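Local coordinates for protein pilin (Streptococcus pyogenes serotype M1, PDB 3GLD) that builds the backbone of the pilus, stacking into covalently joined columns that let the bacteria adhere to host cells, aggregate and form biofilm, at residues A[24-29]-A[152-157]; A[39-44]-A[64-69]; A[100-105]-A[120-125]; A[160-165]-A[284-289]. The protein carries 2 engineered substitutions. All blocks are in the same frame, centred on the assembly; numbering follows the deposited sequence.

Contact 1: A[24-29]-A[152-157]; sequences NLDLVN and QFKNSL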
loop_
_atom_site.group_PDB
_atom_site.type_symbol
_atom_site.label_atom_id
_atom_site.label_comp_id
_atom_site.label_asym_id
_atom_site.label_seq_id
_atom_site.Cartn_x
_atom_site.Cartn_y
_atom_site.Cartn_z
ATOM N N ASN A 24 -1.863 10.182 -1.916
ATOM C CA ASN A 24 -2.886 9.366 -1.302
ATOM C C ASN A 24 -2.577 7.888 -1.561
ATOM O O ASN A 24 -1.975 7.536 -2.575
ATOM C CB ASN A 24 -4.271 9.722 -1.859
ATOM C CG ASN A 24 -4.825 11.038 -1.300
ATOM O OD1 ASN A 24 -5.165 11.952 -2.056
ATOM N ND2 ASN A 24 -4.943 11.125 0.018
ATOM N N LEU A 25 -2.963 7.024 -0.629
ATOM C CA LEU A 25 -2.818 5.590 -0.844
ATOM C C LEU A 25 -4.199 4.952 -0.779
ATOM O O LEU A 25 -4.816 4.875 0.281
ATOM C CB LEU A 25 -1.857 4.987 0.178
ATOM C CG LEU A 25 -1.421 3.527 0.070
ATOM C CD1 LEU A 25 -0.523 3.294 -1.136
ATOM C CD2 LEU A 25 -0.691 3.133 1.357
ATOM N N ASP A 26 -4.679 4.516 -1.930
ATOM C CA ASP A 26 -5.956 3.832 -2.027
ATOM C C ASP A 26 -5.762 2.384 -1.566
ATOM O O ASP A 26 -4.792 1.750 -1.959
ATOM C CB ASP A 26 -6.444 3.852 -3.480
ATOM C CG ASP A 26 -7.865 4.347 -3.604
ATOM O OD1 ASP A 26 -8.160 5.469 -3.132
ATOM O OD2 ASP A 26 -8.698 3.613 -4.178
ATOM N N LEU A 27 -6.675 1.879 -0.738
ATOM C CA LEU A 27 -6.598 0.507 -0.228
ATOM C C LEU A 27 -7.655 -0.407 -0.851
ATOM O O LEU A 27 -8.860 -0.139 -0.756
ATOM C CB LEU A 27 -6.726 0.499 1.303
ATOM C CG LEU A 27 -5.999 1.592 2.113
ATOM C CD1 LEU A 27 -6.429 1.552 3.575
ATOM C CD2 LEU A 27 -4.480 1.442 2.004
ATOM N N VAL A 28 -7.209 -1.490 -1.485
ATOM C CA VAL A 28 -8.147 -2.513 -1.987
ATOM C C VAL A 28 -8.987 -3.102 -0.843
ATOM O O VAL A 28 -10.212 -3.273 -0.968
ATOM C CB VAL A 28 -7.414 -3.618 -2.771
ATOM C CG1 VAL A 28 -8.399 -4.716 -3.237
ATOM C CG2 VAL A 28 -6.711 -3.006 -3.981
ATOM N N ASN A 29 -8.320 -3.379 0.276
ATOM C CA ASN A 29 -8.983 -3.816 1.497
ATOM C C ASN A 29 -8.868 -2.707 2.550
ATOM O O ASN A 29 -7.766 -2.400 2.979
ATOM C CB ASN A 29 -8.283 -5.082 2.008
ATOM C CG ASN A 29 -8.881 -5.622 3.308
ATOM O OD1 ASN A 29 -9.534 -4.904 4.068
ATOM N ND2 ASN A 29 -8.653 -6.922 3.562
ATOM N N GLN A 152 -1.382 15.795 -7.364
ATOM C CA GLN A 152 -1.831 14.698 -6.519
ATOM C C GLN A 152 -1.445 13.391 -7.191
ATOM O O GLN A 152 -1.547 13.255 -8.419
ATOM C CB GLN A 152 -3.345 14.772 -6.305
ATOM C CG GLN A 152 -3.749 15.622 -5.105
ATOM C CD GLN A 152 -5.155 16.200 -5.191
ATOM O OE1 GLN A 152 -5.988 15.754 -5.988
ATOM N NE2 GLN A 152 -5.420 17.218 -4.367
ATOM N N PHE A 153 -0.972 12.453 -6.375
ATOM C CA PHE A 153 -0.659 11.103 -6.821
ATOM C C PHE A 153 -1.398 10.072 -5.940
ATOM O O PHE A 153 -1.466 10.225 -4.714
ATOM C CB PHE A 153 0.849 10.869 -6.771
ATOM C CG PHE A 153 1.617 11.597 -7.845
ATOM C CD1 PHE A 153 1.700 11.084 -9.136
ATOM C CD2 PHE A 153 2.285 12.789 -7.556
ATOM C CE1 PHE A 153 2.422 11.750 -10.142
ATOM C CE2 PHE A 153 3.014 13.453 -8.540
ATOM C CZ PHE A 153 3.081 12.931 -9.838
ATOM N N LYS A 154 -1.947 9.029 -6.561
ATOM C CA LYS A 154 -2.726 8.026 -5.825
ATOM C C LYS A 154 -2.239 6.631 -6.201
ATOM O O LYS A 154 -2.611 6.112 -7.245
ATOM C CB LYS A 154 -4.227 8.175 -6.119
ATOM C CG LYS A 154 -5.138 7.282 -5.243
ATOM C CD LYS A 154 -6.618 7.713 -5.232
ATOM C CE LYS A 154 -7.336 7.320 -6.521
ATOM N NZ LYS A 154 -8.830 7.377 -6.386
ATOM N N ASN A 155 -1.357 6.061 -5.382
ATOM C CA ASN A 155 -0.982 4.663 -5.534
ATOM C C ASN A 155 -2.044 3.756 -4.905
ATOM O O ASN A 155 -2.820 4.205 -4.045
ATOM C CB ASN A 155 0.383 4.389 -4.911
ATOM C CG ASN A 155 1.520 5.060 -5.659
ATOM O OD1 ASN A 155 1.370 5.528 -6.806
ATOM N ND2 ASN A 155 2.677 5.113 -5.011
ATOM N N SER A 156 -2.094 2.498 -5.345
ATOM C CA SER A 156 -3.049 1.517 -4.780
ATOM C C SER A 156 -2.310 0.418 -4.028
ATOM O O SER A 156 -1.371 -0.184 -4.547
ATOM C CB SER A 156 -3.963 0.905 -5.855
ATOM O OG SER A 156 -5.017 0.157 -5.234
ATOM N N LEU A 157 -2.706 0.202 -2.781
ATOM C CA LEU A 157 -2.133 -0.873 -1.980
ATOM C C LEU A 157 -3.075 -2.074 -2.026
ATOM O O LEU A 157 -4.216 -2.015 -1.552
ATOM C CB LEU A 157 -1.927 -0.422 -0.534
ATOM C CG LEU A 157 -1.419 -1.491 0.432
ATOM C CD1 LEU A 157 0.015 -1.913 0.125
ATOM C CD2 LEU A 157 -1.556 -0.960 1.870
HETATM O O HOH W 1 -5.564 -3.659 0.340
#
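Leu-25 and Leu-157 meet on the buried face of a parallel strand pair, where CD1 of Leu-25 rests 4.0 Å from CB of Leu-157. Both place CG anti to the backbone N (chi1 -173° and 176°). Leu-27 turns differently: with chi1 at -41° its CG is anti to the carbonyl carbon, and its CD2 comes back to lie 3.8 Å from CD2 of Leu-157. Leu-157 is therefore touched at CB by one leucine and at the end of a branch by the other. Asn-155 shares this face, offering its CB to CD1 of Leu-25, while its OD1 accepts a hydrogen bond from Asp-116 N. Its carboxamide retains ND2, which suggests that the isopeptide bond to Lys-23 has not formed in this engineered variant.

Across the sheet's other face, Lys-154 crosses Asp-26. Its chain bends about the CG-CD bond (chi3), which sets CD 3.4 Å from Asp-26 OD1; the ionic NZ to OD1 approach is long, at 3.8 Å. Just past the strand end, CG2 of Val-28 lies 3.8 Å from OG of Ser-156. Backbone bonds hold the register, the shortest running from Leu-157 N to Asp-26 O at 2.7 Å, whereas that from Asn-155 N to Asn-24 O is weak. The carbonyl O of Leu-157 takes Val-28 N and a water that also receives the Asn-29 N-H.

Strand 80-86 flanks strand 18-27, and the Phe-153 ring leaves the pair to meet Phe-41, Tyr-120 and the engineered Ala-104.

Contact 2: A[39-44]-A[64-69]; sequences FTFKIE and PMTKVT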
loop_
_atom_site.group_PDB
_atom_site.type_symbol
_atom_site.label_atom_id
_atom_site.label_comp_id
_atom_site.label_asym_id
_atom_site.label_seq_id
_atom_site.Cartn_x
_atom_site.Cartn_y
_atom_site.Cartn_z
ATOM N N PHE A 39 7.563 7.193 -0.648
ATOM C CA PHE A 39 7.279 7.395 -2.062
ATOM C C PHE A 39 7.954 8.702 -2.485
ATOM O O PHE A 39 7.891 9.698 -1.751
ATOM C CB PHE A 39 5.772 7.450 -2.338
ATOM C CG PHE A 39 5.065 6.159 -2.068
ATOM C CD1 PHE A 39 5.198 5.085 -2.939
ATOM C CD2 PHE A 39 4.309 5.996 -0.907
ATOM C CE1 PHE A 39 4.572 3.874 -2.666
ATOM C CE2 PHE A 39 3.670 4.792 -0.627
ATOM C CZ PHE A 39 3.793 3.736 -1.512
ATOM N N THR A 40 8.594 8.679 -3.655
ATOM C CA THR A 40 9.446 9.755 -4.113
ATOM C C THR A 40 8.854 10.393 -5.375
ATOM O O THR A 40 8.248 9.712 -6.222
ATOM C CB THR A 40 10.895 9.268 -4.367
ATOM O OG1 THR A 40 11.481 8.883 -3.124
ATOM C CG2 THR A 40 11.779 10.392 -4.952
ATOM N N PHE A 41 9.035 11.706 -5.482
ATOM C CA PHE A 41 8.510 12.469 -6.612
ATOM C C PHE A 41 9.624 13.310 -7.159
ATOM O O PHE A 41 10.451 13.821 -6.407
ATOM C CB PHE A 41 7.306 13.324 -6.188
ATOM C CG PHE A 41 6.308 12.564 -5.346
ATOM C CD1 PHE A 41 5.359 11.746 -5.939
ATOM C CD2 PHE A 41 6.350 12.644 -3.954
ATOM C CE1 PHE A 41 4.464 11.024 -5.161
ATOM C CE2 PHE A 41 5.457 11.928 -3.171
ATOM C CZ PHE A 41 4.512 11.117 -3.783
ATOM N N LYS A 42 9.645 13.425 -8.483
ATOM C CA LYS A 42 10.698 14.096 -9.204
ATOM C C LYS A 42 10.102 15.253 -10.005
ATOM O O LYS A 42 9.003 15.136 -10.576
ATOM C CB LYS A 42 11.351 13.097 -10.169
ATOM C CG LYS A 42 12.568 13.609 -10.950
ATOM C CD LYS A 42 13.145 12.535 -11.916
ATOM C CE LYS A 42 12.217 12.238 -13.092
ATOM N NZ LYS A 42 12.931 11.437 -14.145
ATOM N N ILE A 43 10.840 16.357 -10.037
ATOM C CA ILE A 43 10.559 17.472 -10.961
ATOM C C ILE A 43 11.775 17.700 -11.847
ATOM O O ILE A 43 12.903 17.735 -11.360
ATOM C CB ILE A 43 10.205 18.786 -10.216
ATOM C CG1 ILE A 43 9.783 19.878 -11.210
ATOM C CG2 ILE A 43 11.375 19.266 -9.387
ATOM C CD1 ILE A 43 8.816 20.895 -10.638
ATOM N N GLU A 44 11.538 17.845 -13.150
ATOM C CA GLU A 44 12.605 18.148 -14.100
ATOM C C GLU A 44 12.145 19.195 -15.123
ATOM O O GLU A 44 10.941 19.321 -15.386
ATOM C CB GLU A 44 13.058 16.884 -14.826
ATOM C CG GLU A 44 11.924 16.061 -15.399
ATOM C CD GLU A 44 12.405 14.868 -16.206
ATOM O OE1 GLU A 44 13.603 14.514 -16.125
ATOM O OE2 GLU A 44 11.579 14.281 -16.933
ATOM N N PRO A 64 15.715 18.185 -6.924
ATOM C CA PRO A 64 14.649 17.784 -7.840
ATOM C C PRO A 64 13.701 16.700 -7.298
ATOM O O PRO A 64 12.658 16.423 -7.903
ATOM C CB PRO A 64 15.411 17.214 -9.040
ATOM C CG PRO A 64 16.845 17.500 -8.805
ATOM C CD PRO A 64 17.023 17.673 -7.350
ATOM N N MET A 65 14.060 16.075 -6.187
ATOM C CA MET A 65 13.231 15.027 -5.634
ATOM C C MET A 65 12.711 15.408 -4.269
ATOM O O MET A 65 13.381 16.090 -3.507
ATOM C CB MET A 65 13.997 13.699 -5.577
ATOM C CG MET A 65 14.600 13.307 -6.922
ATOM S SD MET A 65 14.203 11.615 -7.381
ATOM C CE MET A 65 15.062 11.444 -8.962
ATOM N N THR A 66 11.489 14.989 -3.988
ATOM C CA THR A 66 10.906 15.140 -2.674
ATOM C C THR A 66 10.169 13.842 -2.335
ATOM O O THR A 66 9.833 13.038 -3.230
ATOM C CB THR A 66 9.963 16.369 -2.604
ATOM O OG1 THR A 66 9.709 16.701 -1.232
ATOM C CG2 THR A 66 8.638 16.122 -3.345
ATOM N N LYS A 67 9.928 13.617 -1.049
ATOM C CA LYS A 67 9.290 12.366 -0.656
ATOM C C LYS A 67 8.253 12.509 0.427
ATOM O O LYS A 67 8.209 13.530 1.132
ATOM C CB LYS A 67 10.323 11.308 -0.290
ATOM C CG LYS A 67 11.266 11.678 0.780
ATOM C CD LYS A 67 12.151 10.502 1.093
ATOM C CE LYS A 67 12.374 10.422 2.591
ATOM N NZ LYS A 67 13.540 9.558 2.858
ATOM N N VAL A 68 7.382 11.503 0.492
ATOM C CA VAL A 68 6.484 11.294 1.617
ATOM C C VAL A 68 6.884 9.952 2.244
ATOM O O VAL A 68 7.609 9.158 1.622
ATOM C CB VAL A 68 5.010 11.258 1.179
ATOM C CG1 VAL A 68 4.558 12.628 0.647
ATOM C CG2 VAL A 68 4.774 10.149 0.131
ATOM N N THR A 69 6.437 9.718 3.470
ATOM C CA THR A 69 6.798 8.525 4.226
ATOM C C THR A 69 5.550 7.962 4.882
ATOM O O THR A 69 4.753 8.708 5.465
ATOM C CB THR A 69 7.861 8.821 5.309
ATOM O OG1 THR A 69 9.121 9.056 4.682
ATOM C CG2 THR A 69 8.036 7.636 6.264
#
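Phe-41 reaches Val-68 because its CG stands anti to the carbonyl carbon (chi1 -46°), while CG2 of Val-68 lies between the backbone N and the carbonyl carbon. That methyl comes to the edge of the Phe-41 ring, near its plane, 3.8 Å from CE2. It also lies at the edge of the Phe-39 ring, with Phe-39 CB 3.8 Å from the same CG2, so one valine methyl serves two phenylalanines.

On the opposite face Lys-42 runs out extended through its first two torsions and Met-65 bends at chi2 (-130°). The two chains lie side by side, pointing the same way, and CE of Met-65 is 3.7 Å from CD of Lys-42. The thioether also meets Thr-40, whose CG2 is 3.6 Å from SD.

Between the faces the antiparallel backbones are joined by reciprocal bonds in the hydrogen-bonded pairs Phe-39/Val-68 and Phe-41/Thr-66. The shortest runs from Phe-41 N to Thr-66 O at 2.7 Å. Ile-43 N extends the series to Pro-64 O, just before the second strand begins.

Chemically the sheet is two-sided. The face of Thr-40, Lys-42, Met-65 and Lys-67 mixes hydroxyl, amine and thioether groups, whereas the other sets aromatic rings near Lys-23: Phe-39 makes a cation-pi contact with that lysine and Phe-41 packs on it. This gives one partner of the natural isopeptide cross-link a largely hydrophobic, aromatic setting.

Contact 3: A[100-105]-A[120-125]; sequences YKVTAE and YTVQVH. Engineered in segment 100-105: Ala-104 (natural residue Glu).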
loop_
_atom_site.group_PDB
_atom_site.type_symbol
_atom_site.label_atom_id
_atom_site.label_comp_id
_atom_site.label_asym_id
_atom_site.label_seq_id
_atom_site.Cartn_x
_atom_site.Cartn_y
_atom_site.Cartn_z
ATOM N N TYR A 100 8.034 22.632 -16.393
ATOM C CA TYR A 100 8.611 21.459 -15.761
ATOM C C TYR A 100 7.663 20.274 -15.925
ATOM O O TYR A 100 6.484 20.445 -16.237
ATOM C CB TYR A 100 8.804 21.685 -14.265
ATOM C CG TYR A 100 9.758 22.774 -13.872
ATOM C CD1 TYR A 100 9.340 24.115 -13.832
ATOM C CD2 TYR A 100 11.074 22.479 -13.540
ATOM C CE1 TYR A 100 10.221 25.137 -13.471
ATOM C CE2 TYR A 100 11.954 23.479 -13.169
ATOM C CZ TYR A 100 11.520 24.809 -13.138
ATOM O OH TYR A 100 12.384 25.810 -12.759
ATOM N N LYS A 101 8.172 19.078 -15.646
ATOM C CA LYS A 101 7.335 17.883 -15.563
ATOM C C LYS A 101 7.547 17.260 -14.194
ATOM O O LYS A 101 8.686 17.168 -13.731
ATOM C CB LYS A 101 7.704 16.877 -16.650
ATOM C CG LYS A 101 7.477 17.370 -18.056
ATOM C CD LYS A 101 7.042 16.227 -18.978
ATOM C CE LYS A 101 6.795 16.754 -20.394
ATOM N NZ LYS A 101 7.068 15.737 -21.447
ATOM N N VAL A 102 6.448 16.862 -13.557
ATOM C CA VAL A 102 6.478 16.236 -12.242
ATOM C C VAL A 102 5.957 14.801 -12.361
ATOM O O VAL A 102 4.857 14.588 -12.883
ATOM C CB VAL A 102 5.608 17.000 -11.244
ATOM C CG1 VAL A 102 5.523 16.244 -9.897
ATOM C CG2 VAL A 102 6.165 18.409 -11.032
ATOM N N THR A 103 6.755 13.843 -11.886
ATOM C CA THR A 103 6.414 12.413 -11.945
ATOM C C THR A 103 6.654 11.730 -10.585
ATOM O O THR A 103 7.363 12.265 -9.723
ATOM C CB THR A 103 7.206 11.660 -13.037
ATOM O OG1 THR A 103 8.611 11.895 -12.868
ATOM C CG2 THR A 103 6.771 12.101 -14.451
ATOM N N ALA A 104 6.026 10.573 -10.398
ATOM C CA ALA A 104 6.258 9.753 -9.207
ATOM C C ALA A 104 7.275 8.703 -9.576
ATOM O O ALA A 104 7.089 7.986 -10.567
ATOM C CB ALA A 104 4.962 9.105 -8.743
ATOM N N GLU A 105 8.363 8.640 -8.814
ATOM C CA GLU A 105 9.376 7.598 -8.990
ATOM C C GLU A 105 8.837 6.203 -8.661
ATOM O O GLU A 105 7.997 6.051 -7.763
ATOM C CB GLU A 105 10.588 7.873 -8.108
ATOM C CG GLU A 105 11.457 9.009 -8.586
ATOM C CD GLU A 105 12.357 8.627 -9.749
ATOM O OE1 GLU A 105 13.121 7.634 -9.628
ATOM O OE2 GLU A 105 12.313 9.339 -10.781
ATOM N N TYR A 120 2.617 15.253 -14.616
ATOM C CA TYR A 120 2.094 16.601 -14.595
ATOM C C TYR A 120 3.010 17.573 -15.334
ATOM O O TYR A 120 4.236 17.504 -15.233
ATOM C CB TYR A 120 1.910 17.081 -13.164
ATOM C CG TYR A 120 0.773 16.430 -12.411
ATOM C CD1 TYR A 120 0.988 15.305 -11.608
ATOM C CD2 TYR A 120 -0.507 16.976 -12.457
ATOM C CE1 TYR A 120 -0.066 14.729 -10.886
ATOM C CE2 TYR A 120 -1.556 16.411 -11.760
ATOM C CZ TYR A 120 -1.338 15.292 -10.980
ATOM O OH TYR A 120 -2.400 14.769 -10.296
ATOM N N THR A 121 2.407 18.478 -16.094
ATOM C CA THR A 121 3.163 19.594 -16.628
ATOM C C THR A 121 2.969 20.730 -15.643
ATOM O O THR A 121 1.840 21.003 -15.205
ATOM C CB THR A 121 2.724 19.965 -18.049
ATOM O OG1 THR A 121 2.909 18.821 -18.896
ATOM C CG2 THR A 121 3.575 21.121 -18.597
ATOM N N VAL A 122 4.082 21.349 -15.261
ATOM C CA VAL A 122 4.074 22.420 -14.280
ATOM C C VAL A 122 4.627 23.700 -14.919
ATOM O O VAL A 122 5.696 23.695 -15.546
ATOM C CB VAL A 122 4.864 22.019 -13.001
ATOM C CG1 VAL A 122 5.265 23.242 -12.164
ATOM C CG2 VAL A 122 4.033 21.050 -12.126
ATOM N N GLN A 123 3.847 24.768 -14.793
ATOM C CA GLN A 123 4.193 26.111 -15.276
ATOM C C GLN A 123 4.514 26.951 -14.045
ATOM O O GLN A 123 3.660 27.109 -13.175
ATOM C CB GLN A 123 2.996 26.730 -15.989
ATOM C CG GLN A 123 2.641 26.122 -17.337
ATOM C CD GLN A 123 1.379 26.735 -17.976
ATOM O OE1 GLN A 123 0.690 27.556 -17.379
ATOM N NE2 GLN A 123 1.073 26.306 -19.189
ATOM N N VAL A 124 5.747 27.442 -13.938
ATOM C CA VAL A 124 6.062 28.470 -12.954
ATOM C C VAL A 124 5.945 29.845 -13.643
ATOM O O VAL A 124 6.663 30.124 -14.598
ATOM C CB VAL A 124 7.452 28.300 -12.326
ATOM C CG1 VAL A 124 7.690 29.418 -11.281
ATOM C CG2 VAL A 124 7.594 26.920 -11.656
ATOM N N HIS A 125 5.003 30.660 -13.177
ATOM C CA HIS A 125 4.807 32.019 -13.663
ATOM C C HIS A 125 5.714 33.003 -12.926
ATOM O O HIS A 125 5.515 33.302 -11.740
ATOM C CB HIS A 125 3.328 32.407 -13.580
ATOM C CG HIS A 125 2.494 31.719 -14.609
ATOM N ND1 HIS A 125 2.212 30.370 -14.555
ATOM C CD2 HIS A 125 1.920 32.177 -15.744
ATOM C CE1 HIS A 125 1.476 30.032 -15.596
ATOM N NE2 HIS A 125 1.289 31.112 -16.339
#
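The amide N of Tyr-100 donates to the carbonyl O of Val-122 over 2.7 Å, approaching in the carbonyl plane. The return bond, Val-122 N to Tyr-100 O, is equally short and nearly straight at the hydrogen (174°), although the donor stands above the carbonyl plane. Val-102 and Tyr-120 form a second hydrogen-bonded antiparallel pair. Here Tyr-120 O is approached twice, by Val-102 N at 2.8 Å and by a CA-H contact from Lys-101 with CA 3.1 Å away.

Side chains meet on the buried face. Val-102 and Val-122 both hold CG2 anti to the carbonyl carbon, and these two methyls touch at 3.6 Å. The Tyr-100 ring meets Val-124 obliquely, CE1 3.7 Å from CG2, while Val-122 O lies at the ring's edge.

The tyrosine hydroxyls are satisfied beyond the pair: Tyr-100 OH bonds Val-59 O, and Tyr-120 OH bonds Gln-152 O. Apolar branched side chains and ring carbons thus fill this face, while each phenol of these buried tyrosines is paired with a backbone carbonyl, so that the polar ends of the rings are met without any charged group.

Contact 4: A[160-165]-A[284-289]; sequences TTLTVK and MTITFT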
loop_
_atom_site.group_PDB
_atom_site.type_symbol
_atom_site.label_atom_id
_atom_site.label_comp_id
_atom_site.label_asym_id
_atom_site.label_seq_id
_atom_site.Cartn_x
_atom_site.Cartn_y
_atom_site.Cartn_z
ATOM N N THR A 160 -3.848 -9.531 0.441
ATOM C CA THR A 160 -4.377 -10.827 0.039
ATOM C C THR A 160 -5.059 -11.566 1.203
ATOM O O THR A 160 -5.273 -10.987 2.271
ATOM C CB THR A 160 -3.271 -11.672 -0.642
ATOM O OG1 THR A 160 -3.844 -12.840 -1.243
ATOM C CG2 THR A 160 -2.152 -12.054 0.354
ATOM N N THR A 161 -5.465 -12.817 0.976
ATOM C CA THR A 161 -6.030 -13.635 2.047
ATOM C C THR A 161 -5.324 -14.963 2.078
ATOM O O THR A 161 -4.833 -15.430 1.032
ATOM C CB THR A 161 -7.529 -13.910 1.860
ATOM O OG1 THR A 161 -7.721 -14.619 0.625
ATOM C CG2 THR A 161 -8.333 -12.595 1.846
ATOM N N LEU A 162 -5.265 -15.554 3.282
ATOM C CA LEU A 162 -4.886 -16.938 3.466
ATOM C C LEU A 162 -6.026 -17.720 4.152
ATOM O O LEU A 162 -6.473 -17.379 5.264
ATOM C CB LEU A 162 -3.584 -17.046 4.264
ATOM C CG LEU A 162 -3.241 -18.452 4.778
ATOM C CD1 LEU A 162 -3.003 -19.370 3.624
ATOM C CD2 LEU A 162 -2.025 -18.411 5.687
ATOM N N THR A 163 -6.521 -18.743 3.459
ATOM C CA THR A 163 -7.573 -19.623 3.989
ATOM C C THR A 163 -6.940 -20.971 4.339
ATOM O O THR A 163 -6.201 -21.546 3.547
ATOM C CB THR A 163 -8.703 -19.788 2.953
ATOM O OG1 THR A 163 -9.233 -18.499 2.660
ATOM C CG2 THR A 163 -9.877 -20.697 3.447
ATOM N N VAL A 164 -7.187 -21.454 5.554
ATOM C CA VAL A 164 -6.702 -22.781 5.947
ATOM C C VAL A 164 -7.892 -23.678 6.227
ATOM O O VAL A 164 -8.752 -23.339 7.020
ATOM C CB VAL A 164 -5.755 -22.736 7.196
ATOM C CG1 VAL A 164 -5.232 -24.170 7.541
ATOM C CG2 VAL A 164 -4.596 -21.773 6.957
ATOM N N LYS A 165 -7.940 -24.820 5.556
ATOM C CA LYS A 165 -9.091 -25.688 5.612
ATOM C C LYS A 165 -8.669 -27.042 6.139
ATOM O O LYS A 165 -7.559 -27.503 5.843
ATOM C CB LYS A 165 -9.669 -25.888 4.206
ATOM C CG LYS A 165 -10.311 -24.658 3.639
ATOM C CD LYS A 165 -10.729 -24.847 2.159
ATOM C CE LYS A 165 -11.891 -25.822 1.988
ATOM N NZ LYS A 165 -12.330 -25.855 0.560
ATOM N N MET A 284 -4.709 -17.299 -1.282
ATOM C CA MET A 284 -4.111 -18.613 -1.080
ATOM C C MET A 284 -5.054 -19.522 -0.328
ATOM O O MET A 284 -5.583 -19.123 0.702
ATOM C CB MET A 284 -2.794 -18.480 -0.304
ATOM C CG MET A 284 -2.185 -19.835 0.142
ATOM S SD MET A 284 -1.719 -20.896 -1.238
ATOM C CE MET A 284 -0.056 -20.286 -1.588
ATOM N N THR A 285 -5.237 -20.769 -0.797
ATOM C CA THR A 285 -6.002 -21.742 -0.025
ATOM C C THR A 285 -5.168 -22.983 0.254
ATOM O O THR A 285 -4.645 -23.602 -0.669
ATOM C CB THR A 285 -7.307 -22.135 -0.726
ATOM O OG1 THR A 285 -8.082 -20.973 -0.936
ATOM C CG2 THR A 285 -8.135 -23.096 0.146
ATOM N N ILE A 286 -5.048 -23.322 1.539
ATOM C CA ILE A 286 -4.255 -24.443 1.990
ATOM C C ILE A 286 -5.169 -25.400 2.751
ATOM O O ILE A 286 -5.777 -25.027 3.761
ATOM C CB ILE A 286 -3.091 -24.004 2.897
ATOM C CG1 ILE A 286 -2.245 -22.937 2.180
ATOM C CG2 ILE A 286 -2.265 -25.216 3.322
ATOM C CD1 ILE A 286 -1.009 -22.506 2.926
ATOM N N THR A 287 -5.245 -26.631 2.246
ATOM C CA THR A 287 -6.117 -27.660 2.793
ATOM C C THR A 287 -5.318 -28.792 3.426
ATOM O O THR A 287 -4.478 -29.421 2.778
ATOM C CB THR A 287 -7.003 -28.216 1.697
ATOM O OG1 THR A 287 -7.597 -27.115 0.990
ATOM C CG2 THR A 287 -8.114 -29.165 2.274
ATOM N N PHE A 288 -5.590 -29.029 4.707
ATOM C CA PHE A 288 -5.022 -30.177 5.406
ATOM C C PHE A 288 -6.032 -31.328 5.354
ATOM O O PHE A 288 -7.156 -31.217 5.832
ATOM C CB PHE A 288 -4.674 -29.803 6.838
ATOM C CG PHE A 288 -3.444 -28.951 6.966
ATOM C CD1 PHE A 288 -3.505 -27.567 6.729
ATOM C CD2 PHE A 288 -2.231 -29.513 7.341
ATOM C CE1 PHE A 288 -2.383 -26.775 6.871
ATOM C CE2 PHE A 288 -1.095 -28.721 7.493
ATOM C CZ PHE A 288 -1.171 -27.335 7.257
ATOM N N THR A 289 -5.643 -32.413 4.710
ATOM C CA THR A 289 -6.499 -33.600 4.647
ATOM C C THR A 289 -5.936 -34.603 5.614
ATOM O O THR A 289 -4.752 -34.982 5.505
ATOM C CB THR A 289 -6.542 -34.193 3.225
ATOM O OG1 THR A 289 -7.056 -33.194 2.342
ATOM C CG2 THR A 289 -7.454 -35.446 3.145
HETATM O O HOH W 2 -7.848 -17.282 0.668
HETATM O O HOH W 3 -9.926 -27.606 -0.284
#
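Leu-162, Val-164, Met-284, Ile-286 and Phe-288 make up the apolar side of this parallel pair. Leu-162 holds CG anti to the backbone N (chi1 167°), and its CD1 wedges against two neighbours: CG of Met-284 at 3.6 Å, where the chains run side by side, and CD1 of Ile-286 at 3.8 Å. Beyond it, Val-164 brings CG1 obliquely to the Phe-288 ring, 3.9 Å from its CD1.

Backbone hydrogen bonds knit the strands in the usual parallel pattern. Alternate residues of the first strand, Thr-161, Thr-163 and Lys-165, do the bonding, from Met-284 N to Thr-161 O through to Phe-288 N to Lys-165 O, the shortest at 2.7 Å.

The reverse face is polar and hydrated. Lys-165, bent at chi3, lays CD 3.7 Å from CG2 of Thr-285 and sends NZ to a water 3.1 Å away; that water donates to Thr-287 OG1. A second water bridges Thr-161 OG1, Thr-163 OG1 and Met-284 O, so this carbonyl receives both Thr-163 N and a solvent proton. Thr-161 OG1 also hydrogen-bonds OD1 of Asp-283.

Strands 229-236 and 254-261 flank the pair, beside 160-165 and 284-289 respectively. Strand 240-245 lies against the apolar face: Tyr-241 touches Leu-162 and Met-284, and Phe-288 packs on Glu-245, the residue that promotes the isopeptide bond between Lys-166 and Asn-290.

How the contacts relate
Contacts 1 and 4 are both parallel pairings and share the long strand 151-169, which runs on from one domain family to the other; each combines an apolar inner face with a lysine-bearing outer one, bridged in contact 4 through hydroxyls and waters and in contact 1 by a long ionic pair, its water being on the backbone. Contacts 2 and 3 are antiparallel and belong to one sheet, their strands 37-45 and 96-104 being neighbours. Contact 3 is the buried one, with valines and tyrosines on its inner face; the other three are partly buried. Phe-153 of contact 1 packs on Phe-41 and Tyr-120. Contact 4 adjoins contact 1 along the chain but touches neither contact 2 nor contact 3.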